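Local coordinates for methylxanthine N3-demethylase NdmB (Pseudomonas putida, PDB 6ICL), which removes the N3-methyl group of theobromine, and of 3-methylxanthine, caffeine and theophylline, as a Rieske-type non-heme iron oxygenase, releasing formaldehyde at the expense of NADH and dioxygen, at residues V310-E313 / D314-V317; E182-A185 / E186-W189; I338-Q341 / F342-H346; I262-K266 / D267-F271; C41-N44 / E45-R48. All coordinates share one frame; numbering follows the deposited sequence.

Contact 1: residues V310-E313 / D314-V317; sequences VLDE and DQPV. With FE (Fe (III) ion), chain C.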
# COMPACT_ATOMS: atom_id res chain seq x y z
N VAL A 310 -15.32 -14.48 -19.11
CA VAL A 310 -16.55 -15.09 -18.62
C VAL A 310 -16.48 -15.31 -17.11
O VAL A 310 -17.41 -14.96 -16.37
CB VAL A 310 -16.80 -16.40 -19.38
CG1 VAL A 310 -17.84 -17.27 -18.68
CG2 VAL A 310 -17.20 -16.06 -20.83
N LEU A 311 -15.37 -15.90 -16.64
CA LEU A 311 -15.20 -16.14 -15.21
C LEU A 311 -15.35 -14.86 -14.41
O LEU A 311 -15.97 -14.84 -13.34
CB LEU A 311 -13.82 -16.76 -14.94
CG LEU A 311 -13.57 -18.18 -15.45
CD1 LEU A 311 -12.08 -18.53 -15.29
CD2 LEU A 311 -14.46 -19.18 -14.69
N ASP A 312 -14.80 -13.76 -14.93
CA ASP A 312 -14.88 -12.51 -14.18
C ASP A 312 -16.29 -11.95 -14.15
O ASP A 312 -16.61 -11.19 -13.23
CB ASP A 312 -13.92 -11.46 -14.75
CG ASP A 312 -12.47 -11.75 -14.39
OD1 ASP A 312 -12.20 -12.47 -13.40
OD2 ASP A 312 -11.59 -11.25 -15.14
N GLU A 313 -17.15 -12.31 -15.11
CA GLU A 313 -18.56 -11.93 -15.02
C GLU A 313 -19.30 -12.75 -13.96
O GLU A 313 -20.06 -12.20 -13.16
CB GLU A 313 -19.23 -12.06 -16.39
CG GLU A 313 -18.69 -11.05 -17.38
CD GLU A 313 -19.10 -11.34 -18.80
OE1 GLU A 313 -19.52 -12.48 -19.10
OE2 GLU A 313 -18.99 -10.42 -19.63
N ASP A 314 -19.05 -14.06 -13.90
CA ASP A 314 -19.70 -14.91 -12.91
C ASP A 314 -19.22 -14.61 -11.49
O ASP A 314 -20.02 -14.65 -10.54
CB ASP A 314 -19.44 -16.38 -13.22
CG ASP A 314 -20.29 -16.92 -14.36
OD1 ASP A 314 -21.52 -16.68 -14.40
OD2 ASP A 314 -19.74 -17.63 -15.20
N GLN A 315 -17.92 -14.35 -11.32
CA GLN A 315 -17.32 -14.37 -9.98
C GLN A 315 -18.06 -13.51 -8.95
O GLN A 315 -18.42 -14.04 -7.89
CB GLN A 315 -15.84 -13.96 -10.05
CG GLN A 315 -15.18 -14.05 -8.65
CD GLN A 315 -13.66 -13.84 -8.67
OE1 GLN A 315 -13.12 -13.46 -9.70
NE2 GLN A 315 -12.98 -14.11 -7.54
N PRO A 316 -18.29 -12.22 -9.17
CA PRO A 316 -18.93 -11.43 -8.10
C PRO A 316 -20.38 -11.83 -7.85
O PRO A 316 -20.86 -11.68 -6.73
CB PRO A 316 -18.82 -9.99 -8.61
CG PRO A 316 -18.72 -10.14 -10.11
CD PRO A 316 -17.93 -11.38 -10.33
N VAL A 317 -21.09 -12.35 -8.85
CA VAL A 317 -22.47 -12.78 -8.62
C VAL A 317 -22.49 -14.03 -7.75
O VAL A 317 -23.21 -14.11 -6.75
CB VAL A 317 -23.19 -13.00 -9.96
CG1 VAL A 317 -24.63 -13.50 -9.72
CG2 VAL A 317 -23.19 -11.68 -10.75
FE FE C . -21.56 -18.01 -16.32
O HOH W 1 -20.84 -19.78 -17.13
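V310 and D314, one helical turn apart, show how a helix can hold out a metal ligand just before a proline kinks it. D314 N donates to V310 O at 3.1 Å, and the two side chains run alongside each other in the same direction, so that V310 CG1 flanks the carboxylate, 4.0 Å from D314 OD2. With D314 CG placed beside its own backbone N (chi1 -77°), the carboxylate grips the iron through both oxygens: D314 OD1 lies 2.3 Å and D314 OD2 2.2 Å from the metal. A water at 2.1 Å from the iron is a further ligand, and H197 and H202 complete the protein's share of the site. N191 also bonds D314 OD1, which should help to fix the rotation of the carboxylate. E313 belongs to this packed side, for its carboxylate holds H202 ND1 and T205 and thereby positions a first-shell histidine. The other flank is looser. D312 and Q315 run side by side there, with D312 OD1 and Q315 OE1 3.9 Å apart, but their polar ends turn to K308 and E319. P316, which has no N-H to give, makes the kink, its CD 3.2 Å from D312 O. Two histidines and one bidentate aspartate make the facial triad, two histidines and a carboxylate, of the mononuclear iron site in Rieske oxygenases.

Contact 2: residues E182-A185 / E186-W189; sequences ETVA and ERRW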
# COMPACT_ATOMS: atom_id res chain seq x y z
N GLU A 182 -14.35 -17.31 -3.66
CA GLU A 182 -14.83 -17.31 -2.27
C GLU A 182 -16.29 -17.77 -2.23
O GLU A 182 -17.23 -17.02 -1.95
CB GLU A 182 -14.64 -15.93 -1.65
CG GLU A 182 -13.16 -15.54 -1.58
CD GLU A 182 -12.97 -14.09 -1.25
OE1 GLU A 182 -13.37 -13.69 -0.12
OE2 GLU A 182 -12.45 -13.34 -2.11
N THR A 183 -16.46 -19.05 -2.56
CA THR A 183 -17.72 -19.76 -2.39
C THR A 183 -17.36 -21.23 -2.25
O THR A 183 -16.21 -21.62 -2.41
CB THR A 183 -18.65 -19.54 -3.59
OG1 THR A 183 -19.96 -20.02 -3.27
CG2 THR A 183 -18.12 -20.31 -4.80
N VAL A 184 -18.36 -22.05 -1.95
CA VAL A 184 -18.14 -23.48 -1.83
C VAL A 184 -18.25 -24.13 -3.20
O VAL A 184 -18.83 -23.58 -4.15
CB VAL A 184 -19.11 -24.12 -0.82
CG1 VAL A 184 -18.78 -23.64 0.58
CG2 VAL A 184 -20.57 -23.79 -1.19
N ALA A 185 -17.68 -25.33 -3.31
CA ALA A 185 -17.55 -25.99 -4.61
C ALA A 185 -18.91 -26.32 -5.25
O ALA A 185 -19.02 -26.33 -6.49
CB ALA A 185 -16.71 -27.26 -4.46
N GLU A 186 -19.95 -26.60 -4.45
CA GLU A 186 -21.27 -26.85 -5.05
C GLU A 186 -21.77 -25.65 -5.83
O GLU A 186 -22.35 -25.80 -6.91
CB GLU A 186 -22.30 -27.24 -3.97
CG GLU A 186 -22.07 -28.59 -3.30
CD GLU A 186 -21.02 -28.51 -2.18
OE1 GLU A 186 -20.54 -29.57 -1.73
OE2 GLU A 186 -20.68 -27.38 -1.74
N ARG A 187 -21.57 -24.43 -5.30
CA ARG A 187 -22.03 -23.24 -6.01
C ARG A 187 -21.30 -23.08 -7.33
O ARG A 187 -21.87 -22.59 -8.32
CB ARG A 187 -21.81 -21.98 -5.17
CG ARG A 187 -22.47 -21.98 -3.81
CD ARG A 187 -23.91 -21.64 -3.92
NE ARG A 187 -24.49 -21.30 -2.63
CZ ARG A 187 -25.81 -21.21 -2.45
NH1 ARG A 187 -26.61 -21.46 -3.48
NH2 ARG A 187 -26.31 -20.90 -1.25
N ARG A 188 -20.01 -23.43 -7.35
CA ARG A 188 -19.25 -23.32 -8.60
C ARG A 188 -19.76 -24.32 -9.65
O ARG A 188 -19.90 -23.97 -10.83
CB ARG A 188 -17.76 -23.53 -8.35
CG ARG A 188 -16.87 -22.73 -9.31
CD ARG A 188 -16.69 -23.49 -10.58
NE ARG A 188 -16.22 -22.67 -11.70
CZ ARG A 188 -17.02 -21.95 -12.48
NH1 ARG A 188 -18.33 -21.92 -12.27
NH2 ARG A 188 -16.51 -21.25 -13.48
N TRP A 189 -20.02 -25.56 -9.23
CA TRP A 189 -20.53 -26.57 -10.15
C TRP A 189 -21.89 -26.15 -10.72
O TRP A 189 -22.09 -26.17 -11.94
CB TRP A 189 -20.64 -27.91 -9.41
CG TRP A 189 -20.87 -29.06 -10.32
CD1 TRP A 189 -19.92 -29.89 -10.84
CD2 TRP A 189 -22.13 -29.52 -10.83
NE1 TRP A 189 -20.52 -30.86 -11.62
CE2 TRP A 189 -21.87 -30.64 -11.64
CE3 TRP A 189 -23.45 -29.09 -10.68
CZ2 TRP A 189 -22.89 -31.35 -12.31
CZ3 TRP A 189 -24.48 -29.80 -11.34
CH2 TRP A 189 -24.18 -30.91 -12.14
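A first torsion of -168° sets T183 OG1 opposite its own backbone N and brings it to R187, whose CG, set beside the arginine's backbone N by chi1 of -57°, lies 3.2 Å from T183 OG1; the arginine chain then bends at chi2 (-80°) and carries the guanidinium away. The place is a helix N-terminus, where the chain leaves strand 171-181 and winds into helix 185-192 with V184 at the N-cap position. The two side chains cross at about a right angle, so the hydroxyl meets the aliphatic root of the arginine, not its charged end. V184 lies alongside that root, pointing the same way, with its CG2 3.7 Å from R187 CG. The same methyl group touches E186 OE2 at 3.6 Å, because the glutamate chain bends at chi2 and folds back toward the cap residue. In the backbone the first turn is slack: V184 O receives weak bonds from both R187 N and R188 N. Regular winding is established one residue later, where W189 N reaches A185 O at 3.0 Å.

Every touching residue here is buried, and the polar ends find partners farther off. E186 OE1 bonds Y256, the R187 guanidinium pairs with E330 and the carbonyls of P323 and L324, and R188 meets N191 and Y179 while resting against W181 in a cation-pi contact. The opening turn is thus wedged between sheet and helix. At the root of R188 the contact across the turn is plain van der Waals packing, with R188 CB 3.6 Å from A185 O.

Contact 3: residues I338-Q341 / F342-H346; sequences ISVQ and FRKWH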
# COMPACT_ATOMS: atom_id res chain seq x y z
N ILE A 338 -31.15 -29.95 -13.54
CA ILE A 338 -29.77 -30.39 -13.31
C ILE A 338 -29.34 -30.10 -11.88
O ILE A 338 -28.83 -30.97 -11.17
CB ILE A 338 -28.82 -29.71 -14.32
CG1 ILE A 338 -29.14 -30.19 -15.74
CG2 ILE A 338 -27.38 -29.97 -13.94
CD1 ILE A 338 -28.57 -29.27 -16.82
N SER A 339 -29.54 -28.86 -11.43
CA SER A 339 -29.15 -28.50 -10.08
C SER A 339 -29.88 -29.34 -9.03
O SER A 339 -29.28 -29.79 -8.04
CB SER A 339 -29.40 -27.00 -9.88
OG SER A 339 -29.64 -26.71 -8.53
N VAL A 340 -31.18 -29.59 -9.24
CA VAL A 340 -31.94 -30.40 -8.29
C VAL A 340 -31.40 -31.83 -8.23
O VAL A 340 -31.20 -32.39 -7.15
CB VAL A 340 -33.44 -30.35 -8.66
CG1 VAL A 340 -34.24 -31.38 -7.86
CG2 VAL A 340 -33.98 -28.97 -8.39
N GLN A 341 -31.11 -32.42 -9.39
CA GLN A 341 -30.54 -33.76 -9.41
C GLN A 341 -29.15 -33.79 -8.78
O GLN A 341 -28.77 -34.76 -8.11
CB GLN A 341 -30.48 -34.28 -10.85
CG GLN A 341 -31.87 -34.51 -11.43
CD GLN A 341 -32.72 -35.36 -10.49
OE1 GLN A 341 -32.31 -36.44 -10.06
NE2 GLN A 341 -33.90 -34.85 -10.15
N PHE A 342 -28.39 -32.71 -8.96
CA PHE A 342 -27.08 -32.60 -8.32
C PHE A 342 -27.21 -32.55 -6.80
O PHE A 342 -26.54 -33.30 -6.07
CB PHE A 342 -26.39 -31.34 -8.87
CG PHE A 342 -25.02 -31.07 -8.30
CD1 PHE A 342 -23.93 -31.87 -8.66
CD2 PHE A 342 -24.80 -29.96 -7.49
CE1 PHE A 342 -22.65 -31.57 -8.17
CE2 PHE A 342 -23.52 -29.66 -7.00
CZ PHE A 342 -22.45 -30.47 -7.34
N ARG A 343 -28.09 -31.68 -6.31
CA ARG A 343 -28.34 -31.59 -4.88
C ARG A 343 -28.87 -32.91 -4.31
O ARG A 343 -28.45 -33.34 -3.23
CB ARG A 343 -29.31 -30.45 -4.60
CG ARG A 343 -28.76 -29.12 -5.03
CD ARG A 343 -29.69 -27.99 -4.77
NE ARG A 343 -29.02 -26.75 -5.10
CZ ARG A 343 -29.21 -25.59 -4.49
NH1 ARG A 343 -30.07 -25.51 -3.49
NH2 ARG A 343 -28.53 -24.51 -4.86
N LYS A 344 -29.77 -33.58 -5.04
CA LYS A 344 -30.29 -34.87 -4.59
C LYS A 344 -29.17 -35.87 -4.37
O LYS A 344 -29.10 -36.54 -3.34
CB LYS A 344 -31.28 -35.44 -5.60
CG LYS A 344 -32.66 -34.80 -5.60
CD LYS A 344 -33.67 -35.74 -6.28
CE LYS A 344 -35.06 -35.10 -6.48
NZ LYS A 344 -35.77 -34.77 -5.21
N TRP A 345 -28.29 -36.01 -5.36
CA TRP A 345 -27.25 -37.02 -5.25
C TRP A 345 -26.22 -36.63 -4.20
O TRP A 345 -25.73 -37.50 -3.48
CB TRP A 345 -26.60 -37.27 -6.61
CG TRP A 345 -25.91 -38.59 -6.71
CD1 TRP A 345 -25.82 -39.54 -5.73
CD2 TRP A 345 -25.23 -39.11 -7.85
NE1 TRP A 345 -25.09 -40.62 -6.19
CE2 TRP A 345 -24.73 -40.38 -7.49
CE3 TRP A 345 -24.97 -38.61 -9.13
CZ2 TRP A 345 -23.99 -41.16 -8.37
CZ3 TRP A 345 -24.25 -39.41 -10.01
CH2 TRP A 345 -23.78 -40.67 -9.63
N HIS A 346 -25.92 -35.34 -4.06
CA HIS A 346 -25.03 -34.91 -2.98
C HIS A 346 -25.61 -35.28 -1.62
O HIS A 346 -24.91 -35.82 -0.76
CB HIS A 346 -24.76 -33.40 -3.08
CG HIS A 346 -23.45 -33.06 -3.72
ND1 HIS A 346 -22.30 -32.84 -2.99
CD2 HIS A 346 -23.10 -32.93 -5.03
CE1 HIS A 346 -21.30 -32.57 -3.82
NE2 HIS A 346 -21.76 -32.62 -5.06
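Four successive i to i+4 bonds run from I338-Q341 to F342-W345, an unbroken alpha-helical ladder whose most nearly linear rung, R343 N to S339 O, measures 2.8 Å, with an N-H...O angle of 171°. The side chains divide by direction. R343 stays extended from CG to NE and lies back over the preceding turn, its CG 3.1 Å from S339 O; chi1 of 153° places S339 OG beside the carbonyl carbon, 3.5 Å from R343 NE and oblique to the guanidinium group. R343 also forms salt bridges with E190 and E330, and S339 OG bonds R85 of the second subunit. On the outer flank K344 runs beside V340, pointing the same way, with K344 CE 4.1 Å from V340 CG1. Q341, bent at chi2, slants across the same lysine chain and sets its NE2 3.9 Å from K344 CE. Inward, F342 CB rests 3.4 Å from I338 O, and H346 lays its CD2 3.4 Å above one face of the F342 ring, toward the rim. Beyond the helix, H346 is held between Y32 and the carbonyl of P255. The chemistry therefore changes round one helix: aliphatic lysine packing outside, aromatic contact inside, and at the subunit boundary an arginine whose two glutamates probably offset the positive charge of R85 of the second subunit close by.

Contact 4: residues I262-K266 / D267-F271; sequences IKLWK and DDSRF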
# COMPACT_ATOMS: atom_id res chain seq x y z
N ILE A 262 -18.91 -29.81 -26.68
CA ILE A 262 -19.72 -29.04 -27.62
C ILE A 262 -19.44 -29.59 -29.01
O ILE A 262 -18.30 -29.56 -29.48
CB ILE A 262 -19.42 -27.54 -27.56
CG1 ILE A 262 -19.56 -27.01 -26.12
CG2 ILE A 262 -20.34 -26.80 -28.52
CD1 ILE A 262 -19.58 -25.50 -26.05
N LYS A 263 -20.48 -30.11 -29.66
CA LYS A 263 -20.39 -30.61 -31.03
C LYS A 263 -21.19 -29.68 -31.93
O LYS A 263 -22.40 -29.51 -31.73
CB LYS A 263 -20.90 -32.05 -31.12
CG LYS A 263 -20.71 -32.71 -32.48
CD LYS A 263 -21.29 -34.11 -32.46
CE LYS A 263 -21.41 -34.70 -33.86
NZ LYS A 263 -22.20 -35.97 -33.83
N LEU A 264 -20.53 -29.05 -32.90
CA LEU A 264 -21.23 -28.14 -33.80
C LEU A 264 -22.14 -28.93 -34.74
O LEU A 264 -21.82 -30.04 -35.16
CB LEU A 264 -20.23 -27.32 -34.62
CG LEU A 264 -19.51 -26.16 -33.93
CD1 LEU A 264 -20.48 -25.31 -33.11
CD2 LEU A 264 -18.35 -26.65 -33.07
N TRP A 265 -23.30 -28.34 -35.05
CA TRP A 265 -24.24 -28.95 -35.98
C TRP A 265 -23.69 -28.91 -37.40
O TRP A 265 -23.51 -29.96 -38.04
CB TRP A 265 -25.58 -28.24 -35.91
CG TRP A 265 -26.34 -28.52 -34.67
CD1 TRP A 265 -26.01 -29.42 -33.69
CD2 TRP A 265 -27.56 -27.90 -34.25
NE1 TRP A 265 -26.96 -29.40 -32.69
CE2 TRP A 265 -27.92 -28.47 -33.01
CE3 TRP A 265 -28.39 -26.92 -34.82
CZ2 TRP A 265 -29.08 -28.10 -32.33
CZ3 TRP A 265 -29.53 -26.54 -34.13
CH2 TRP A 265 -29.87 -27.13 -32.90
N LYS A 266 -23.44 -27.71 -37.91
CA LYS A 266 -22.76 -27.54 -39.19
C LYS A 266 -21.31 -27.94 -39.01
O LYS A 266 -20.56 -27.22 -38.34
CB LYS A 266 -22.88 -26.10 -39.66
CG LYS A 266 -24.31 -25.61 -39.88
CD LYS A 266 -24.38 -24.51 -40.94
CE LYS A 266 -25.83 -24.18 -41.29
NZ LYS A 266 -25.90 -23.36 -42.53
N ASP A 267 -20.93 -29.08 -39.60
CA ASP A 267 -19.62 -29.73 -39.44
C ASP A 267 -19.68 -30.62 -38.21
O ASP A 267 -20.68 -30.59 -37.48
CB ASP A 267 -18.50 -28.68 -39.39
CG ASP A 267 -17.20 -29.21 -38.85
OD1 ASP A 267 -16.91 -30.41 -39.03
OD2 ASP A 267 -16.47 -28.40 -38.23
N ASP A 268 -18.68 -31.47 -37.99
CA ASP A 268 -18.63 -32.29 -36.78
C ASP A 268 -17.56 -31.83 -35.81
O ASP A 268 -17.10 -32.64 -35.00
CB ASP A 268 -18.42 -33.76 -37.14
CG ASP A 268 -19.67 -34.42 -37.68
OD1 ASP A 268 -20.74 -34.29 -37.03
OD2 ASP A 268 -19.56 -35.05 -38.75
N SER A 269 -17.15 -30.57 -35.87
CA SER A 269 -16.08 -30.09 -35.01
C SER A 269 -16.52 -30.06 -33.55
O SER A 269 -17.65 -29.68 -33.23
CB SER A 269 -15.61 -28.70 -35.44
OG SER A 269 -16.70 -27.80 -35.50
N ARG A 270 -15.62 -30.48 -32.67
CA ARG A 270 -15.89 -30.55 -31.25
C ARG A 270 -14.97 -29.62 -30.46
O ARG A 270 -13.85 -29.32 -30.89
CB ARG A 270 -15.74 -31.96 -30.73
CG ARG A 270 -16.80 -32.88 -31.26
CD ARG A 270 -16.59 -34.26 -30.68
NE ARG A 270 -15.18 -34.54 -30.61
CZ ARG A 270 -14.56 -34.98 -29.52
NH1 ARG A 270 -15.25 -35.22 -28.42
NH2 ARG A 270 -13.26 -35.21 -29.55
N PHE A 271 -15.47 -29.18 -29.31
CA PHE A 271 -14.76 -28.32 -28.38
C PHE A 271 -15.08 -28.84 -26.99
O PHE A 271 -16.26 -29.03 -26.67
CB PHE A 271 -15.22 -26.87 -28.56
CG PHE A 271 -14.52 -25.87 -27.71
CD1 PHE A 271 -13.35 -25.28 -28.14
CD2 PHE A 271 -15.07 -25.48 -26.48
CE1 PHE A 271 -12.70 -24.31 -27.35
CE2 PHE A 271 -14.42 -24.53 -25.68
CZ PHE A 271 -13.23 -23.94 -26.12
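I262 and F271 form an antiparallel hydrogen-bonded pair in the beta hairpin that turns strand 257-264 into strand 270-281, at the end of two inner strands of the seven-stranded antiparallel sheet of the catalytic domain. With D267 in the loop, which has the most surface buried of all, they carry the contact. I262 N gives to F271 O at 2.8 Å, and F271 N returns the bond to I262 O. Their side chains share one face of the sheet, where they touch through their roots, CB to CB at 4.4 Å. The F271 ring goes on to I291 and R293 of the next strand. I262 O has a second visitor, R270 CA, which brings a CA-H...O contact of 3.1 Å.

D267 stands at the other end and has a positive phi (86°) within the exposed loop that reverses the chain. Its carboxylate, directed by chi1 of 163°, turns forward to the residues that follow it, and its OD2 receives a weak hydrogen bond from S269 OG. That weak bond may steady the serine beside L264, where L264 N bonds S269 O as the last rung before the loop.

The opposite face carries K263 and R270, a non-hydrogen-bonded pair whose chains slant past each other. K263 stays extended, running beside D268 in a long salt bridge, while R270 departs to D165 and E261. On the loop side, L264 CD2 packs 3.2 Å from S269 OG.

Contact 5: residues C41-N44 / E45-R48; sequences CTLN and EFER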
# COMPACT_ATOMS: atom_id res chain seq x y z
N CYS A 41 -3.63 -29.12 -7.17
CA CYS A 41 -2.89 -28.11 -7.92
C CYS A 41 -2.60 -28.69 -9.30
O CYS A 41 -2.72 -29.89 -9.52
CB CYS A 41 -1.59 -27.71 -7.20
SG CYS A 41 -0.45 -29.13 -6.96
N THR A 42 -2.25 -27.81 -10.23
CA THR A 42 -1.76 -28.33 -11.50
C THR A 42 -0.32 -28.80 -11.31
O THR A 42 0.36 -28.43 -10.34
CB THR A 42 -1.83 -27.27 -12.59
OG1 THR A 42 -0.88 -26.22 -12.32
CG2 THR A 42 -3.25 -26.67 -12.66
N LEU A 43 0.12 -29.65 -12.23
CA LEU A 43 1.50 -30.12 -12.19
C LEU A 43 2.47 -28.94 -12.27
O LEU A 43 3.44 -28.86 -11.51
CB LEU A 43 1.72 -31.11 -13.34
CG LEU A 43 3.09 -31.78 -13.39
CD1 LEU A 43 3.39 -32.39 -12.03
CD2 LEU A 43 3.07 -32.85 -14.51
N ASN A 44 2.21 -28.00 -13.19
CA ASN A 44 3.03 -26.80 -13.29
C ASN A 44 3.07 -26.03 -11.97
O ASN A 44 4.14 -25.61 -11.51
CB ASN A 44 2.49 -25.92 -14.40
CG ASN A 44 3.48 -24.88 -14.82
OD1 ASN A 44 3.39 -23.72 -14.42
ND2 ASN A 44 4.47 -25.30 -15.61
N GLU A 45 1.89 -25.82 -11.36
CA GLU A 45 1.85 -25.18 -10.05
C GLU A 45 2.70 -25.92 -9.03
O GLU A 45 3.40 -25.30 -8.22
CB GLU A 45 0.39 -25.08 -9.56
CG GLU A 45 -0.35 -23.88 -10.15
CD GLU A 45 -1.87 -23.96 -9.98
OE1 GLU A 45 -2.56 -23.05 -10.47
OE2 GLU A 45 -2.37 -24.94 -9.37
N PHE A 46 2.66 -27.25 -9.05
CA PHE A 46 3.46 -28.01 -8.09
C PHE A 46 4.96 -27.80 -8.34
O PHE A 46 5.75 -27.64 -7.39
CB PHE A 46 3.12 -29.49 -8.18
CG PHE A 46 4.11 -30.35 -7.50
CD1 PHE A 46 4.08 -30.51 -6.11
CD2 PHE A 46 5.12 -30.96 -8.23
CE1 PHE A 46 5.03 -31.30 -5.47
CE2 PHE A 46 6.08 -31.73 -7.59
CZ PHE A 46 6.02 -31.91 -6.20
N GLU A 47 5.38 -27.84 -9.60
CA GLU A 47 6.80 -27.71 -9.92
C GLU A 47 7.33 -26.30 -9.66
O GLU A 47 8.51 -26.15 -9.33
CB GLU A 47 7.03 -28.13 -11.38
CG GLU A 47 6.80 -29.64 -11.58
CD GLU A 47 7.09 -30.09 -13.02
OE1 GLU A 47 7.13 -29.24 -13.93
OE2 GLU A 47 7.29 -31.31 -13.23
N ARG A 48 6.48 -25.27 -9.77
CA ARG A 48 6.85 -23.88 -9.46
C ARG A 48 6.87 -23.55 -7.97
O ARG A 48 7.35 -22.47 -7.61
CB ARG A 48 5.87 -22.90 -10.11
CG ARG A 48 6.11 -22.59 -11.55
CD ARG A 48 4.79 -22.14 -12.25
NE ARG A 48 3.78 -21.55 -11.36
CZ ARG A 48 2.47 -21.44 -11.68
NH1 ARG A 48 2.02 -21.91 -12.85
NH2 ARG A 48 1.62 -20.88 -10.84
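T42 and E45 slant across each other at the start of helix 43-48 and serve each other's backbone, which makes them a capping box. T42 OG1 sits between its backbone N and carbonyl carbon (chi1 68°), where it accepts from E45 N at 3.0 Å. E45 extends back past the hydroxyl, its CG 3.2 Å from T42 OG1, until OE2 takes T42 N at 3.0 Å; this N-H comes from above the carboxylate plane, 47° out of it. The other oxygen, OE1, bonds the backbone of S178. A turn apart from each other, N44 and R48 also slant across one another, with amide and guanidinium planes 64° apart. R48 NH1 nevertheless lies in the carbonyl plane of N44 and bonds OD1 at 2.8 Å, while one face of the guanidinium covers E45 CA. The same NH1 has a second partner in D177. On the inner side C41 SG rests on F46 CB at 3.8 Å, and L43 CD1 approaches the F46 ring, whose surroundings come from L68, M57 and I75 of the Rieske-domain sheet. E47 turns to R70. The chemistry implies that E45 N in the first turn and T42 N at the cap are each met by a side-chain oxygen, and that the negative charge of E45 probably suits the positive end of the helix dipole as the edge strand 37-42 gives way to helix.

How the contacts relate
All five contacts join neighbours in sequence, yet their chemistry follows their place in the fold. Contact 2 is wholly buried, contact 4 lies at the surface, and contacts 1, 3 and 5 are partly buried. Contacts 1 to 4 belong to the catalytic domain; contact 5 alone is in the Rieske domain, about 32 Å from contacts 3 and 4 between centres. Contact 2 links two others: R188 NH2 meets L311 CD2 of contact 1 at 3.2 Å, and W189 stacks on F342 of contact 3. Metal binding marks contact 1. Contacts 2 and 5 both hold helix starts, but contact 5 has a capping box, whereas contact 2 begins with weak backbone bonds to an N-cap valine.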